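Long-range contact in 2-nitrobenzoate nitroreductase (Pseudomonas fluorescens, PDB 4Z85), which binds FMN and, as a nitroreductase of the flavoredoxin family, reduces the nitro group of 2-nitrobenzoate: residues R131-K145 with V156-L169. Numbering follows the deposited sequence.
Sequences RITDAPIAWECKLYK and VFGEIVAMYFREEL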
ATOM      1  N   ARG A 131      15.999   2.807  15.201  1.00 29.32           N
ATOM      2  CA  ARG A 131      14.706   2.160  15.075  1.00 24.74           C
ATOM      3  C   ARG A 131      14.002   2.172  16.420  1.00 34.19           C
ATOM      4  O   ARG A 131      14.620   2.441  17.454  1.00 30.79           O
ATOM      5  CB  ARG A 131      14.867   0.731  14.590  1.00 24.07           C
ATOM      6  CG  ARG A 131      15.480  -0.185  15.636  1.00 28.14           C
ATOM      7  CD  ARG A 131      15.438  -1.616  15.182  1.00 28.74           C
ATOM      8  NE  ARG A 131      16.170  -2.524  16.071  1.00 34.06           N
ATOM      9  CZ  ARG A 131      15.677  -3.037  17.195  1.00 34.71           C
ATOM     10  NH1 ARG A 131      14.453  -2.718  17.600  1.00 30.42           N
ATOM     11  NH2 ARG A 131      16.415  -3.868  17.922  1.00 35.03           N
ATOM     12  N   ILE A 132      12.709   1.872  16.401  1.00 26.06           N
ATOM     13  CA  ILE A 132      11.933   1.716  17.625  1.00 27.38           C
ATOM     14  C   ILE A 132      12.265   0.371  18.247  1.00 28.75           C
ATOM     15  O   ILE A 132      12.281  -0.646  17.557  1.00 27.15           O
ATOM     16  CB  ILE A 132      10.430   1.838  17.330  1.00 27.62           C
ATOM     17  CG1 ILE A 132      10.088   3.307  17.053  1.00 24.90           C
ATOM     18  CG2 ILE A 132       9.594   1.270  18.478  1.00 25.97           C
ATOM     19  CD1 ILE A 132       8.735   3.510  16.428  1.00 29.27           C
ATOM     20  N   THR A 133      12.567   0.363  19.547  1.00 28.76           N
ATOM     21  CA  THR A 133      13.053  -0.856  20.183  1.00 28.43           C
ATOM     22  C   THR A 133      12.053  -2.003  20.035  1.00 26.12           C
ATOM     23  O   THR A 133      12.437  -3.132  19.742  1.00 30.17           O
ATOM     24  CB  THR A 133      13.372  -0.618  21.688  1.00 32.58           C
ATOM     25  OG1 THR A 133      14.355   0.414  21.803  1.00 33.07           O
ATOM     26  CG2 THR A 133      13.924  -1.879  22.328  1.00 31.65           C
ATOM     27  N   ASP A 134      10.765  -1.708  20.181  1.00 28.25           N
ATOM     28  CA  ASP A 134       9.761  -2.766  20.165  1.00 27.91           C
ATOM     29  C   ASP A 134       9.261  -3.159  18.754  1.00 31.78           C
ATOM     30  O   ASP A 134       8.352  -3.982  18.636  1.00 29.02           O
ATOM     31  CB  ASP A 134       8.555  -2.358  21.019  1.00 29.42           C
ATOM     32  CG  ASP A 134       8.782  -2.544  22.508  1.00 35.05           C
ATOM     33  OD1 ASP A 134       9.778  -3.194  22.894  1.00 37.13           O
ATOM     34  OD2 ASP A 134       7.944  -2.043  23.288  1.00 33.37           O
ATOM     35  N   ALA A 135       9.838  -2.589  17.695  1.00 31.12           N
ATOM     36  CA  ALA A 135       9.342  -2.859  16.336  1.00 26.93           C
ATOM     37  C   ALA A 135       9.595  -4.299  15.916  1.00 25.63           C
ATOM     38  O   ALA A 135      10.662  -4.843  16.181  1.00 27.08           O
ATOM     39  CB  ALA A 135       9.978  -1.904  15.324  1.00 26.36           C
ATOM     40  N   PRO A 136       8.611  -4.925  15.247  1.00 23.20           N
ATOM     41  CA  PRO A 136       8.779  -6.312  14.791  1.00 25.70           C
ATOM     42  C   PRO A 136       9.831  -6.431  13.695  1.00 24.90           C
ATOM     43  O   PRO A 136      10.632  -7.364  13.671  1.00 24.92           O
ATOM     44  CB  PRO A 136       7.390  -6.685  14.266  1.00 22.72           C
ATOM     45  CG  PRO A 136       6.733  -5.358  13.933  1.00 19.90           C
ATOM     46  CD  PRO A 136       7.273  -4.387  14.934  1.00 26.98           C
ATOM     47  N   ILE A 137       9.791  -5.475  12.776  1.00 23.05           N
ATOM     48  CA  ILE A 137      10.678  -5.418  11.622  1.00 23.43           C
ATOM     49  C   ILE A 137      10.943  -3.950  11.373  1.00 21.52           C
ATOM     50  O   ILE A 137      10.061  -3.122  11.584  1.00 21.81           O
ATOM     51  CB  ILE A 137      10.058  -6.073  10.356  1.00 21.51           C
ATOM     52  CG1 ILE A 137       9.677  -7.543  10.604  1.00 22.11           C
ATOM     53  CG2 ILE A 137      11.013  -5.979   9.178  1.00 20.02           C
ATOM     54  CD1 ILE A 137       9.002  -8.204   9.412  1.00 22.17           C
ATOM     55  N   ALA A 138      12.157  -3.613  10.942  1.00 22.34           N
ATOM     56  CA  ALA A 138      12.472  -2.240  10.569  1.00 21.68           C
ATOM     57  C   ALA A 138      13.337  -2.212   9.325  1.00 22.51           C
ATOM     58  O   ALA A 138      14.187  -3.064   9.129  1.00 24.50           O
ATOM     59  CB  ALA A 138      13.167  -1.512  11.722  1.00 23.15           C
ATOM     60  N   TRP A 139      13.087  -1.252   8.449  1.00 20.94           N
ATOM     61  CA  TRP A 139      13.928  -1.017   7.289  1.00 21.30           C
ATOM     62  C   TRP A 139      14.849   0.160   7.591  1.00 21.32           C
ATOM     63  O   TRP A 139      14.388   1.246   7.942  1.00 20.63           O
ATOM     64  CB  TRP A 139      13.094  -0.692   6.043  1.00 19.13           C
ATOM     65  CG  TRP A 139      12.233  -1.780   5.498  1.00 19.72           C
ATOM     66  CD1 TRP A 139      12.221  -3.101   5.859  1.00 20.78           C
ATOM     67  CD2 TRP A 139      11.250  -1.636   4.467  1.00 17.96           C
ATOM     68  NE1 TRP A 139      11.294  -3.785   5.104  1.00 21.75           N
ATOM     69  CE2 TRP A 139      10.691  -2.908   4.239  1.00 19.59           C
ATOM     70  CE3 TRP A 139      10.785  -0.544   3.713  1.00 18.95           C
ATOM     71  CZ2 TRP A 139       9.679  -3.120   3.300  1.00 17.75           C
ATOM     72  CZ3 TRP A 139       9.792  -0.757   2.785  1.00 16.06           C
ATOM     73  CH2 TRP A 139       9.246  -2.032   2.581  1.00 17.07           C
ATOM     74  N   GLU A 140      16.155  -0.067   7.476  1.00 23.74           N
ATOM     75  CA  GLU A 140      17.136   1.006   7.488  1.00 24.50           C
ATOM     76  C   GLU A 140      17.242   1.546   6.066  1.00 19.90           C
ATOM     77  O   GLU A 140      17.613   0.804   5.130  1.00 22.78           O
ATOM     78  CB  GLU A 140      18.496   0.495   8.001  1.00 24.89           C
ATOM     79  CG  GLU A 140      18.399  -0.146   9.395  1.00 26.84           C
ATOM     80  CD  GLU A 140      19.749  -0.573   9.962  1.00 34.66           C
ATOM     81  OE1 GLU A 140      20.763  -0.459   9.240  1.00 34.17           O
ATOM     82  OE2 GLU A 140      19.784  -1.024  11.130  1.00 33.17           O
ATOM     83  N   CYS A 141      16.899   2.832   5.928  1.00 21.70           N
ATOM     84  CA  CYS A 141      16.701   3.451   4.623  1.00 21.55           C
ATOM     85  C   CYS A 141      17.525   4.694   4.374  1.00 21.40           C
ATOM     86  O   CYS A 141      17.812   5.483   5.287  1.00 23.46           O
ATOM     87  CB  CYS A 141      15.235   3.830   4.434  1.00 21.35           C
ATOM     88  SG  CYS A 141      14.076   2.496   4.757  1.00 22.98           S
ATOM     89  N   LYS A 142      17.867   4.864   3.102  1.00 23.14           N
ATOM     90  CA  LYS A 142      18.442   6.097   2.608  1.00 23.74           C
ATOM     91  C   LYS A 142      17.476   6.743   1.638  1.00 25.41           C
ATOM     92  O   LYS A 142      16.690   6.064   0.973  1.00 23.88           O
ATOM     93  CB  LYS A 142      19.794   5.834   1.942  1.00 23.37           C
ATOM     94  CG  LYS A 142      20.836   5.346   2.938  1.00 28.16           C
ATOM     95  CD  LYS A 142      22.170   5.052   2.250  1.00 30.47           C
ATOM     96  CE  LYS A 142      23.305   4.891   3.256  1.00 37.89           C
ATOM     97  NZ  LYS A 142      24.612   4.603   2.567  1.00 36.62           N
ATOM     98  N   LEU A 143      17.532   8.062   1.570  1.00 21.54           N
ATOM     99  CA  LEU A 143      16.698   8.800   0.644  1.00 22.10           C
ATOM    100  C   LEU A 143      17.132   8.532  -0.781  1.00 23.88           C
ATOM    101  O   LEU A 143      18.298   8.703  -1.122  1.00 24.83           O
ATOM    102  CB  LEU A 143      16.763  10.303   0.934  1.00 22.11           C
ATOM    103  CG  LEU A 143      15.899  11.156   0.005  1.00 22.41           C
ATOM    104  CD1 LEU A 143      14.407  10.824   0.218  1.00 22.60           C
ATOM    105  CD2 LEU A 143      16.160  12.643   0.188  1.00 26.29           C
ATOM    106  N   TYR A 144      16.197   8.107  -1.614  1.00 20.80           N
ATOM    107  CA  TYR A 144      16.474   7.962  -3.026  1.00 18.80           C
ATOM    108  C   TYR A 144      16.140   9.260  -3.746  1.00 24.05           C
ATOM    109  O   TYR A 144      16.973   9.833  -4.462  1.00 24.64           O
ATOM    110  CB  TYR A 144      15.672   6.813  -3.604  1.00 19.22           C
ATOM    111  CG  TYR A 144      16.102   6.403  -4.988  1.00 19.88           C
ATOM    112  CD1 TYR A 144      17.189   5.548  -5.165  1.00 19.45           C
ATOM    113  CD2 TYR A 144      15.448   6.877  -6.117  1.00 19.22           C
ATOM    114  CE1 TYR A 144      17.577   5.147  -6.426  1.00 21.73           C
ATOM    115  CE2 TYR A 144      15.838   6.489  -7.385  1.00 24.37           C
ATOM    116  CZ  TYR A 144      16.912   5.624  -7.532  1.00 23.48           C
ATOM    117  OH  TYR A 144      17.290   5.240  -8.798  1.00 24.53           O
ATOM    118  N   LYS A 145      14.908   9.730  -3.559  1.00 20.87           N
ATOM    119  CA  LYS A 145      14.501  10.969  -4.227  1.00 20.57           C
ATOM    120  C   LYS A 145      13.208  11.486  -3.641  1.00 24.09           C
ATOM    121  O   LYS A 145      12.358  10.702  -3.250  1.00 22.42           O
ATOM    122  CB  LYS A 145      14.314  10.740  -5.727  1.00 24.70           C
ATOM    123  CG  LYS A 145      13.569  11.832  -6.464  1.00 33.11           C
ATOM    124  CD  LYS A 145      14.216  12.122  -7.798  1.00 31.79           C
ATOM    125  CE  LYS A 145      13.520  11.376  -8.907  1.00 35.86           C
ATOM    126  NZ  LYS A 145      14.265  11.555 -10.194  1.00 30.62           N
ATOM    127  N   VAL A 156       8.045  10.683  -0.969  1.00 16.79           N
ATOM    128  CA  VAL A 156       9.383  10.317  -0.549  1.00 18.47           C
ATOM    129  C   VAL A 156       9.688   8.924  -1.078  1.00 17.37           C
ATOM    130  O   VAL A 156       8.989   7.980  -0.741  1.00 16.96           O
ATOM    131  CB  VAL A 156       9.523  10.318   0.974  1.00 20.97           C
ATOM    132  CG1 VAL A 156      10.940   9.852   1.382  1.00 19.94           C
ATOM    133  CG2 VAL A 156       9.192  11.706   1.537  1.00 24.24           C
ATOM    134  N   PHE A 157      10.717   8.812  -1.921  1.00 16.21           N
ATOM    135  CA  PHE A 157      11.172   7.517  -2.399  1.00 16.71           C
ATOM    136  C   PHE A 157      12.410   7.135  -1.617  1.00 18.45           C
ATOM    137  O   PHE A 157      13.417   7.862  -1.627  1.00 20.01           O
ATOM    138  CB  PHE A 157      11.458   7.539  -3.902  1.00 15.34           C
ATOM    139  CG  PHE A 157      10.228   7.701  -4.736  1.00 17.17           C
ATOM    140  CD1 PHE A 157       9.692   8.963  -4.964  1.00 18.44           C
ATOM    141  CD2 PHE A 157       9.585   6.591  -5.286  1.00 17.62           C
ATOM    142  CE1 PHE A 157       8.552   9.110  -5.732  1.00 20.48           C
ATOM    143  CE2 PHE A 157       8.437   6.738  -6.054  1.00 18.96           C
ATOM    144  CZ  PHE A 157       7.923   8.005  -6.276  1.00 19.41           C
ATOM    145  N   GLY A 158      12.311   6.011  -0.913  1.00 16.86           N
ATOM    146  CA  GLY A 158      13.387   5.571  -0.052  1.00 17.60           C
ATOM    147  C   GLY A 158      13.988   4.299  -0.610  1.00 19.45           C
ATOM    148  O   GLY A 158      13.293   3.526  -1.271  1.00 19.00           O
ATOM    149  N   GLU A 159      15.274   4.085  -0.328  1.00 19.75           N
ATOM    150  CA  GLU A 159      15.940   2.838  -0.691  1.00 18.59           C
ATOM    151  C   GLU A 159      16.265   2.062   0.572  1.00 19.67           C
ATOM    152  O   GLU A 159      16.826   2.610   1.523  1.00 19.73           O
ATOM    153  CB  GLU A 159      17.218   3.106  -1.495  1.00 20.84           C
ATOM    154  CG  GLU A 159      18.007   1.831  -1.795  1.00 23.03           C
ATOM    155  CD  GLU A 159      19.218   2.092  -2.648  1.00 31.14           C
ATOM    156  OE1 GLU A 159      19.408   3.260  -3.054  1.00 30.61           O
ATOM    157  OE2 GLU A 159      19.977   1.128  -2.901  1.00 33.37           O
ATOM    158  N   ILE A 160      15.869   0.798   0.601  1.00 19.92           N
ATOM    159  CA  ILE A 160      16.173  -0.054   1.732  1.00 19.63           C
ATOM    160  C   ILE A 160      17.629  -0.495   1.657  1.00 21.20           C
ATOM    161  O   ILE A 160      18.026  -1.144   0.699  1.00 21.95           O
ATOM    162  CB  ILE A 160      15.279  -1.296   1.758  1.00 21.15           C
ATOM    163  CG1 ILE A 160      13.810  -0.886   1.694  1.00 19.92           C
ATOM    164  CG2 ILE A 160      15.560  -2.126   3.006  1.00 20.62           C
ATOM    165  CD1 ILE A 160      12.880  -2.034   1.369  1.00 17.58           C
ATOM    166  N   VAL A 161      18.417  -0.151   2.663  1.00 22.99           N
ATOM    167  CA  VAL A 161      19.808  -0.592   2.644  1.00 26.02           C
ATOM    168  C   VAL A 161      19.993  -1.790   3.552  1.00 28.62           C
ATOM    169  O   VAL A 161      20.841  -2.648   3.266  1.00 25.98           O
ATOM    170  CB  VAL A 161      20.774   0.544   3.026  1.00 28.90           C
ATOM    171  CG1 VAL A 161      20.567   1.708   2.080  1.00 26.62           C
ATOM    172  CG2 VAL A 161      20.570   0.979   4.444  1.00 32.99           C
ATOM    173  N   ALA A 162      19.197  -1.876   4.620  1.00 24.83           N
ATOM    174  CA  ALA A 162      19.243  -3.098   5.435  1.00 24.85           C
ATOM    175  C   ALA A 162      17.948  -3.316   6.190  1.00 26.24           C
ATOM    176  O   ALA A 162      17.144  -2.409   6.292  1.00 23.80           O
ATOM    177  CB  ALA A 162      20.426  -3.058   6.422  1.00 26.43           C
ATOM    178  N   MET A 163      17.741  -4.522   6.714  1.00 24.14           N
ATOM    179  CA  MET A 163      16.551  -4.800   7.518  1.00 24.88           C
ATOM    180  C   MET A 163      16.874  -5.384   8.892  1.00 28.39           C
ATOM    181  O   MET A 163      17.761  -6.229   9.025  1.00 29.39           O
ATOM    182  CB  MET A 163      15.624  -5.762   6.780  1.00 24.77           C
ATOM    183  CG  MET A 163      15.097  -5.267   5.435  1.00 25.26           C
ATOM    184  SD  MET A 163      13.862  -6.416   4.788  1.00 23.75           S
ATOM    185  CE  MET A 163      13.524  -5.731   3.152  1.00 21.80           C
ATOM    186  N   TYR A 164      16.144  -4.924   9.903  1.00 24.28           N
ATOM    187  CA  TYR A 164      16.126  -5.540  11.227  1.00 26.17           C
ATOM    188  C   TYR A 164      14.883  -6.410  11.397  1.00 28.42           C
ATOM    189  O   TYR A 164      13.778  -5.981  11.075  1.00 26.14           O
ATOM    190  CB  TYR A 164      16.149  -4.482  12.324  1.00 27.04           C
ATOM    191  CG  TYR A 164      15.646  -5.010  13.647  1.00 31.69           C
ATOM    192  CD1 TYR A 164      16.470  -5.772  14.468  1.00 34.48           C
ATOM    193  CD2 TYR A 164      14.342  -4.771  14.068  1.00 29.62           C
ATOM    194  CE1 TYR A 164      16.018  -6.266  15.670  1.00 29.52           C
ATOM    195  CE2 TYR A 164      13.878  -5.269  15.271  1.00 29.51           C
ATOM    196  CZ  TYR A 164      14.723  -6.013  16.068  1.00 31.74           C
ATOM    197  OH  TYR A 164      14.271  -6.503  17.266  1.00 30.90           O
ATOM    198  N   PHE A 165      15.063  -7.621  11.918  1.00 27.45           N
ATOM    199  CA  PHE A 165      13.940  -8.488  12.292  1.00 28.13           C
ATOM    200  C   PHE A 165      14.087  -8.953  13.740  1.00 32.78           C
ATOM    201  O   PHE A 165      15.193  -9.302  14.152  1.00 31.65           O
ATOM    202  CB  PHE A 165      13.865  -9.740  11.417  1.00 29.12           C
ATOM    203  CG  PHE A 165      13.888  -9.481   9.946  1.00 29.45           C
ATOM    204  CD1 PHE A 165      15.090  -9.309   9.279  1.00 29.71           C
ATOM    205  CD2 PHE A 165      12.708  -9.474   9.211  1.00 30.20           C
ATOM    206  CE1 PHE A 165      15.114  -9.093   7.913  1.00 32.86           C
ATOM    207  CE2 PHE A 165      12.732  -9.263   7.843  1.00 29.66           C
ATOM    208  CZ  PHE A 165      13.930  -9.074   7.195  1.00 29.25           C
ATOM    209  N   ARG A 166      12.989  -8.981  14.501  1.00 29.56           N
ATOM    210  CA  ARG A 166      12.966  -9.775  15.732  1.00 29.46           C
ATOM    211  C   ARG A 166      13.339 -11.198  15.335  1.00 32.79           C
ATOM    212  O   ARG A 166      12.899 -11.689  14.302  1.00 30.52           O
ATOM    213  CB  ARG A 166      11.594  -9.730  16.417  1.00 29.46           C
ATOM    214  CG  ARG A 166      11.214  -8.363  16.972  1.00 30.88           C
ATOM    215  CD  ARG A 166       9.857  -8.401  17.668  1.00 32.65           C
ATOM    216  NE  ARG A 166       9.898  -9.236  18.865  1.00 43.92           N
ATOM    217  CZ  ARG A 166      10.233  -8.795  20.075  1.00 43.59           C
ATOM    218  NH1 ARG A 166      10.555  -7.518  20.250  1.00 38.19           N
ATOM    219  NH2 ARG A 166      10.246  -9.629  21.111  1.00 45.58           N
ATOM    220  N   GLU A 167      14.172 -11.864  16.131  1.00 35.25           N
ATOM    221  CA  GLU A 167      14.730 -13.144  15.699  1.00 32.92           C
ATOM    222  C   GLU A 167      13.663 -14.175  15.355  1.00 30.97           C
ATOM    223  O   GLU A 167      13.829 -14.959  14.423  1.00 32.09           O
ATOM    224  CB  GLU A 167      15.669 -13.709  16.767  1.00 40.45           C
ATOM    225  CG  GLU A 167      17.046 -14.025  16.232  1.00 47.26           C
ATOM    226  CD  GLU A 167      18.014 -14.420  17.323  1.00 58.53           C
ATOM    227  OE1 GLU A 167      17.633 -15.253  18.178  1.00 54.09           O
ATOM    228  OE2 GLU A 167      19.150 -13.894  17.327  1.00 61.68           O
ATOM    229  N   GLU A 168      12.556 -14.152  16.087  1.00 31.51           N
ATOM    230  CA  GLU A 168      11.496 -15.122  15.863  1.00 32.73           C
ATOM    231  C   GLU A 168      10.804 -14.933  14.509  1.00 36.43           C
ATOM    232  O   GLU A 168      10.153 -15.853  14.016  1.00 32.93           O
ATOM    233  CB  GLU A 168      10.467 -15.063  16.994  1.00 31.73           C
ATOM    234  CG  GLU A 168       9.724 -13.740  17.134  1.00 37.24           C
ATOM    235  CD  GLU A 168      10.402 -12.775  18.091  1.00 40.41           C
ATOM    236  OE1 GLU A 168      11.627 -12.914  18.329  1.00 37.94           O
ATOM    237  OE2 GLU A 168       9.705 -11.871  18.607  1.00 45.32           O
ATOM    238  N   LEU A 169      10.966 -13.760  13.896  1.00 30.50           N
ATOM    239  CA  LEU A 169      10.224 -13.454  12.668  1.00 31.99           C
ATOM    240  C   LEU A 169      10.998 -13.711  11.379  1.00 33.37           C
ATOM    241  O   LEU A 169      10.483 -13.469  10.286  1.00 31.50           O
ATOM    242  CB  LEU A 169       9.763 -11.996  12.685  1.00 30.93           C
ATOM    243  CG  LEU A 169       8.833 -11.620  13.833  1.00 30.80           C
ATOM    244  CD1 LEU A 169       8.421 -10.160  13.709  1.00 26.89           C
ATOM    245  CD2 LEU A 169       7.612 -12.545  13.874  1.00 29.99           C
TER
HETATM  246  O   HOH W   1      12.003  -5.416  18.320  1.00 31.11           O
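The guanidinium of Arg131, a flat cation, lies over one face of the Tyr164 ring, centres 3.4 Å apart and planes only 6° from parallel, a stacked cation-pi pair. Over the ring's opposite face, toward the rim, comes the backbone N of Arg166, while Ala135 O sits at its edge. Thr133 O lies in the guanidinium plane and accepts from Arg131 NH1 (3.0 Å), although NH1 stands above the plane of that carbonyl; the bond helps hold the guanidinium flat on the ring. A water accepts from Tyr164 OH and Arg166 NH1 and donates to Thr133 O and Ala135 O; a tyrosine offers both a face for the cation and a hydroxyl for the water. On the sheet face bearing Ile137 and Phe165, the Trp139 indole takes Ile160 CD1 over its six-membered ring, 3.4 Å from the centroid, a CH-pi contact. Met163, a slim, extended thioether, runs alongside, its SD oblique to the five-membered ring at 4.4 Å from the centroid, a Met-aromatic contact. With CG beside the backbone N (chi1 -67°), the indole offers both a broad surface, and its NE1 hydrogen-bonds to OG of Ser21 of the second subunit. Were Trp139 an alanine, Ile160 and Met163 would probably lose their aromatic surface and that serine its indole donor. Two classic bulges interrupt the antiparallel pairing: Glu140 O accepts from Val161 N (2.8 Å) and Ala162 N (3.2 Å), and Phe157 O from Tyr144 N and Lys145 N. Strands 137-150 and 153-165 form a hairpin of the flavin reductase-like barrel. Its chemistry divides: a cation, a phenol and water tie strand 131-132 and the turn after it to one end, while apolar and sulfur contacts round Trp139 extend toward the dimer interface.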